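PDB 3OIS: cysteine protease from Xylella fastidiosa, which probably hydrolyses peptide bonds as a papain-family (C1) cysteine peptidase, and binds uridine diphosphate. Local coordinates for residues 55-60 against 242-247; 103-108 against 144-149. All coordinates share one frame; numbering follows the deposited sequence.

Overall arrangement
Xylellain shows how a papain-type chain is tied together by contacts between segments far apart in sequence. After helix 51-55 the chain enters the loop 55-60, which runs into the short strand 60-62; interaction 1 begins here, and its partner, 242-247, arrives only some 180 residues later at the end of strand 233-245. Within that long loop the chain forms interaction 2, in which the start of helix 104-114 meets the loop segment 144-149, closing a much shorter loop that contains helix 126-135. The two contacts are thus nested, not crossed. Their centres lie about 34 Å apart on opposite sides of the chain's centre: interaction 1 ties a margin of the antiparallel sheet, interaction 2 the helical part.

Interaction 1 of 2, residues 55-60 against 242-247; sequences AALPPK and VGYDDE
Lys60 and Asp245 face each other as an antiparallel non-hydrogen-bonded pair, their CA atoms 4.5 Å apart, and one residue further out Asp246 N donates to Pro59 O (2.8 Å, 162° at the hydrogen), so the pairing carries on just past the end of the strand. On the face of the sheet that Lys60 and Asp245 share, the extended lysine chain bends only at its last torsion (chi4 81°), which turns the amine to the carboxylate. Lys60 NZ meets Asp245 OD2 at 2.8 Å in a salt bridge, approaching from above the carboxylate plane, and a water links NZ to Tyr244 O. The other oxygen, Asp245 OD1, accepts from Glu247 N in an Asx turn that shapes the chain as it leaves the strand.

The phenol of Tyr244 reaches across to the loop ahead of strand 60-62, where Tyr244 OH donates to Pro58 O over 2.6 Å. That carbonyl oxygen lies near the ring plane, at the ring edge, while Pro58 CD lies 3.2 Å from Tyr244 OH. A second water donates to both Pro58 O and Asp246 OD2, giving this carbonyl two donors. Asp246 OD1 turns to Tyr271 and Lys195. Helix 191-199 packs against Leu57, Pro58 and Tyr244, Trp268 of strand 266-270 touches Lys60 and Asp245, and the backbone pairing of strands 60-62 and 233-245 continues from Tyr244 to Val61.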
# COMPACT_ATOMS: atom_id res chain seq x y z
N ALA A 55 -18.86 -12.50 14.71
CA ALA A 55 -19.57 -12.60 16.00
C ALA A 55 -18.66 -12.64 17.20
O ALA A 55 -19.12 -12.30 18.30
CB ALA A 55 -20.51 -13.84 16.03
N ALA A 56 -17.41 -13.06 16.98
CA ALA A 56 -16.48 -13.31 18.06
C ALA A 56 -15.09 -12.71 17.80
O ALA A 56 -14.08 -13.41 17.83
CB ALA A 56 -16.36 -14.83 18.33
N LEU A 57 -15.06 -11.40 17.59
CA LEU A 57 -13.78 -10.71 17.33
C LEU A 57 -12.98 -10.51 18.59
O LEU A 57 -13.52 -10.10 19.63
CB LEU A 57 -14.05 -9.32 16.67
CG LEU A 57 -14.76 -9.38 15.35
CD1 LEU A 57 -15.36 -8.02 14.92
CD2 LEU A 57 -13.79 -9.94 14.30
N PRO A 58 -11.67 -10.78 18.52
CA PRO A 58 -10.82 -10.53 19.68
C PRO A 58 -10.64 -9.04 19.90
O PRO A 58 -10.89 -8.21 18.97
CB PRO A 58 -9.51 -11.17 19.29
CG PRO A 58 -9.46 -11.00 17.82
CD PRO A 58 -10.90 -11.20 17.35
N PRO A 59 -10.23 -8.66 21.13
CA PRO A 59 -10.02 -7.25 21.37
C PRO A 59 -8.80 -6.66 20.67
O PRO A 59 -8.73 -5.43 20.57
CB PRO A 59 -9.88 -7.17 22.90
CG PRO A 59 -9.33 -8.51 23.27
CD PRO A 59 -9.97 -9.49 22.34
N LYS A 60 -7.82 -7.49 20.30
CA LYS A 60 -6.54 -6.99 19.79
C LYS A 60 -5.95 -8.03 18.81
O LYS A 60 -5.95 -9.29 19.06
CB LYS A 60 -5.55 -6.63 20.95
CG LYS A 60 -4.08 -6.29 20.43
CD LYS A 60 -3.09 -6.03 21.60
CE LYS A 60 -1.72 -5.57 21.04
NZ LYS A 60 -1.76 -4.08 20.71
N VAL A 242 -1.99 -3.99 9.60
CA VAL A 242 -1.54 -5.29 10.16
C VAL A 242 -2.12 -5.58 11.47
O VAL A 242 -1.71 -6.55 12.14
CB VAL A 242 0.07 -5.28 10.33
CG1 VAL A 242 0.75 -5.15 8.94
CG2 VAL A 242 0.56 -4.14 11.26
N GLY A 243 -3.10 -4.83 11.93
CA GLY A 243 -3.62 -5.09 13.29
C GLY A 243 -4.53 -4.03 13.83
O GLY A 243 -4.86 -3.05 13.16
N TYR A 244 -5.12 -4.27 15.01
CA TYR A 244 -5.94 -3.27 15.68
C TYR A 244 -5.91 -3.47 17.20
O TYR A 244 -5.49 -4.51 17.65
CB TYR A 244 -7.41 -3.37 15.20
CG TYR A 244 -8.13 -4.68 15.50
CD1 TYR A 244 -8.22 -5.72 14.58
CD2 TYR A 244 -8.76 -4.82 16.72
CE1 TYR A 244 -8.92 -6.91 14.88
CE2 TYR A 244 -9.46 -5.97 17.03
CZ TYR A 244 -9.56 -6.99 16.11
OH TYR A 244 -10.28 -8.15 16.42
N ASP A 245 -6.33 -2.45 17.93
CA ASP A 245 -6.32 -2.56 19.39
C ASP A 245 -7.52 -1.84 19.91
O ASP A 245 -7.56 -0.58 19.90
CB ASP A 245 -5.01 -2.05 20.01
CG ASP A 245 -4.86 -2.50 21.47
OD1 ASP A 245 -5.89 -2.85 22.06
OD2 ASP A 245 -3.74 -2.61 21.99
N ASP A 246 -8.54 -2.60 20.35
CA ASP A 246 -9.72 -1.95 21.02
C ASP A 246 -9.36 -1.10 22.22
O ASP A 246 -10.14 -0.19 22.53
CB ASP A 246 -10.78 -2.96 21.46
CG ASP A 246 -11.56 -3.52 20.31
OD1 ASP A 246 -11.48 -3.01 19.15
OD2 ASP A 246 -12.28 -4.52 20.55
N GLU A 247 -8.22 -1.36 22.89
CA GLU A 247 -7.84 -0.60 24.09
C GLU A 247 -7.68 0.87 23.74
O GLU A 247 -8.07 1.77 24.52
CB GLU A 247 -6.55 -1.17 24.70
CG GLU A 247 -6.03 -0.53 26.03
CD GLU A 247 -6.98 -0.76 27.21
OE1 GLU A 247 -7.46 -1.91 27.43
OE2 GLU A 247 -7.26 0.25 27.92
O HOH W 1 -12.98 -6.40 18.85
O HOH W 2 -2.33 -4.34 17.81

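Interaction 2 of 2, residues 103-108 against 144-149; sequences SRLFIY and WPYGDT
With chi1 at 180°, Ser103 directs OG to the carbonyl oxygen of Trp144, while chi1 of -162° lays the edge of the Trp144 indole beside the first turn of the helix. Ser103 OG donates to Trp144 O over 2.7 Å, in the carbonyl plane and on a lone pair. Ser103 OG also accepts from Phe106 N at 3.1 Å, and it lies at the edge of the indole, near the ring plane. A water accepts from Leu105 N and donates to Trp144 O, so that this carbonyl oxygen receives two donors.

Ser103 is the N-cap of helix 104-114: its hydroxyl takes up the N-H of Phe106 and, through its bond to Trp144 O, fastens the loop following helix 126-135 to a helix start in the helical part of this papain-type fold. On the other flank of Leu105, Arg104 lays its guanidinium flat over one face of the Tyr146 ring, with the planes 16° apart. Arg104 CZ stands 3.7 Å from the centroid of the Tyr146 ring in a cation-pi contact, and Arg104 NH1 sits over the middle of the ring. A salt bridge from NH2 to Glu141 anchors the guanidinium, while the Tyr146 hydroxyl is hydrogen-bonded to the backbone oxygen of Gln72 and to Ser77 OG. Between the two aromatic residues, Leu105 brings CB to within 3.8 Å of Trp144 CD1 and CG to within 3.7 Å of Tyr146 CD1. Leu105 CD1 reaches the backbone instead, 3.5 Å from Pro145 O. Beyond the indole, Cys172 of helix 170-176 and the loop residues Lys166 and Pro168 touch Trp144.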
# COMPACT_ATOMS: atom_id res chain seq x y z
N SER A 103 10.14 -6.94 -5.81
CA SER A 103 10.51 -5.71 -6.57
C SER A 103 9.41 -4.64 -6.68
O SER A 103 8.49 -4.77 -7.50
CB SER A 103 10.99 -6.05 -7.99
OG SER A 103 11.30 -4.83 -8.60
N ARG A 104 9.56 -3.58 -5.90
CA ARG A 104 8.56 -2.48 -5.87
C ARG A 104 8.55 -1.73 -7.18
O ARG A 104 7.47 -1.36 -7.67
CB ARG A 104 8.89 -1.55 -4.72
CG ARG A 104 8.50 -2.24 -3.34
CD ARG A 104 9.14 -1.45 -2.17
NE ARG A 104 10.61 -1.48 -2.14
CZ ARG A 104 11.43 -0.57 -1.59
NH1 ARG A 104 10.97 0.55 -1.03
NH2 ARG A 104 12.79 -0.80 -1.65
N LEU A 105 9.72 -1.54 -7.80
CA LEU A 105 9.71 -0.80 -9.08
C LEU A 105 9.13 -1.66 -10.19
O LEU A 105 8.54 -1.13 -11.08
CB LEU A 105 11.11 -0.39 -9.52
CG LEU A 105 11.72 0.75 -8.70
CD1 LEU A 105 13.03 1.17 -9.40
CD2 LEU A 105 10.74 1.96 -8.66
N PHE A 106 9.30 -3.01 -10.10
CA PHE A 106 8.62 -3.87 -11.08
C PHE A 106 7.06 -3.63 -10.99
O PHE A 106 6.33 -3.54 -12.03
CB PHE A 106 8.88 -5.36 -10.81
CG PHE A 106 8.25 -6.28 -11.81
CD1 PHE A 106 8.95 -6.62 -12.98
CD2 PHE A 106 6.95 -6.81 -11.60
CE1 PHE A 106 8.37 -7.46 -13.89
CE2 PHE A 106 6.35 -7.65 -12.55
CZ PHE A 106 7.11 -7.96 -13.72
N ILE A 107 6.52 -3.61 -9.79
CA ILE A 107 5.10 -3.35 -9.66
C ILE A 107 4.78 -1.96 -10.21
O ILE A 107 3.84 -1.85 -10.98
CB ILE A 107 4.58 -3.54 -8.24
CG1 ILE A 107 4.77 -5.02 -7.77
CG2 ILE A 107 3.07 -3.13 -8.03
CD1 ILE A 107 4.67 -5.08 -6.30
N TYR A 108 5.52 -0.96 -9.78
CA TYR A 108 5.20 0.46 -10.10
C TYR A 108 5.32 0.70 -11.61
O TYR A 108 4.54 1.45 -12.18
CB TYR A 108 6.07 1.43 -9.26
CG TYR A 108 5.67 2.91 -9.36
CD1 TYR A 108 4.29 3.29 -9.34
CD2 TYR A 108 6.67 3.90 -9.37
CE1 TYR A 108 3.94 4.67 -9.38
CE2 TYR A 108 6.34 5.28 -9.48
CZ TYR A 108 4.96 5.62 -9.50
OH TYR A 108 4.69 6.95 -9.54
N TRP A 144 15.52 -6.65 -9.67
CA TRP A 144 15.06 -5.34 -10.21
C TRP A 144 15.04 -4.35 -9.05
O TRP A 144 13.95 -4.14 -8.41
CB TRP A 144 13.67 -5.43 -10.93
CG TRP A 144 13.46 -4.24 -11.84
CD1 TRP A 144 12.51 -3.24 -11.69
CD2 TRP A 144 14.23 -3.90 -13.01
NE1 TRP A 144 12.68 -2.29 -12.67
CE2 TRP A 144 13.69 -2.69 -13.54
CE3 TRP A 144 15.32 -4.48 -13.67
CZ2 TRP A 144 14.24 -2.05 -14.68
CZ3 TRP A 144 15.82 -3.88 -14.85
CH2 TRP A 144 15.31 -2.66 -15.32
N PRO A 145 16.22 -3.83 -8.72
CA PRO A 145 16.38 -3.17 -7.42
C PRO A 145 15.73 -1.79 -7.39
O PRO A 145 15.50 -1.18 -8.42
CB PRO A 145 17.90 -3.06 -7.23
CG PRO A 145 18.55 -3.53 -8.52
CD PRO A 145 17.52 -4.23 -9.34
N TYR A 146 15.46 -1.33 -6.17
CA TYR A 146 14.80 -0.04 -5.96
C TYR A 146 15.72 1.16 -6.10
O TYR A 146 16.84 1.10 -5.64
CB TYR A 146 14.19 -0.08 -4.54
CG TYR A 146 13.07 0.94 -4.38
CD1 TYR A 146 11.82 0.71 -4.99
CD2 TYR A 146 13.28 2.10 -3.61
CE1 TYR A 146 10.77 1.69 -4.85
CE2 TYR A 146 12.30 3.12 -3.50
CZ TYR A 146 11.02 2.84 -4.11
OH TYR A 146 10.02 3.77 -3.93
N GLY A 147 15.26 2.25 -6.73
CA GLY A 147 16.06 3.47 -6.79
C GLY A 147 15.03 4.57 -6.83
O GLY A 147 14.11 4.47 -7.62
N ASP A 148 15.13 5.52 -5.91
CA ASP A 148 14.05 6.53 -5.74
C ASP A 148 14.38 7.88 -6.41
O ASP A 148 13.83 8.87 -5.99
CB ASP A 148 13.71 6.73 -4.26
CG ASP A 148 14.70 7.70 -3.57
OD1 ASP A 148 15.91 7.64 -3.95
OD2 ASP A 148 14.32 8.44 -2.69
N THR A 149 15.28 7.90 -7.42
CA THR A 149 15.49 9.15 -8.19
C THR A 149 14.14 9.75 -8.56
O THR A 149 13.33 9.05 -9.20
CB THR A 149 16.27 8.89 -9.47
OG1 THR A 149 17.57 8.34 -9.15
CG2 THR A 149 16.52 10.18 -10.19
O HOH W 3 12.43 -2.18 -6.82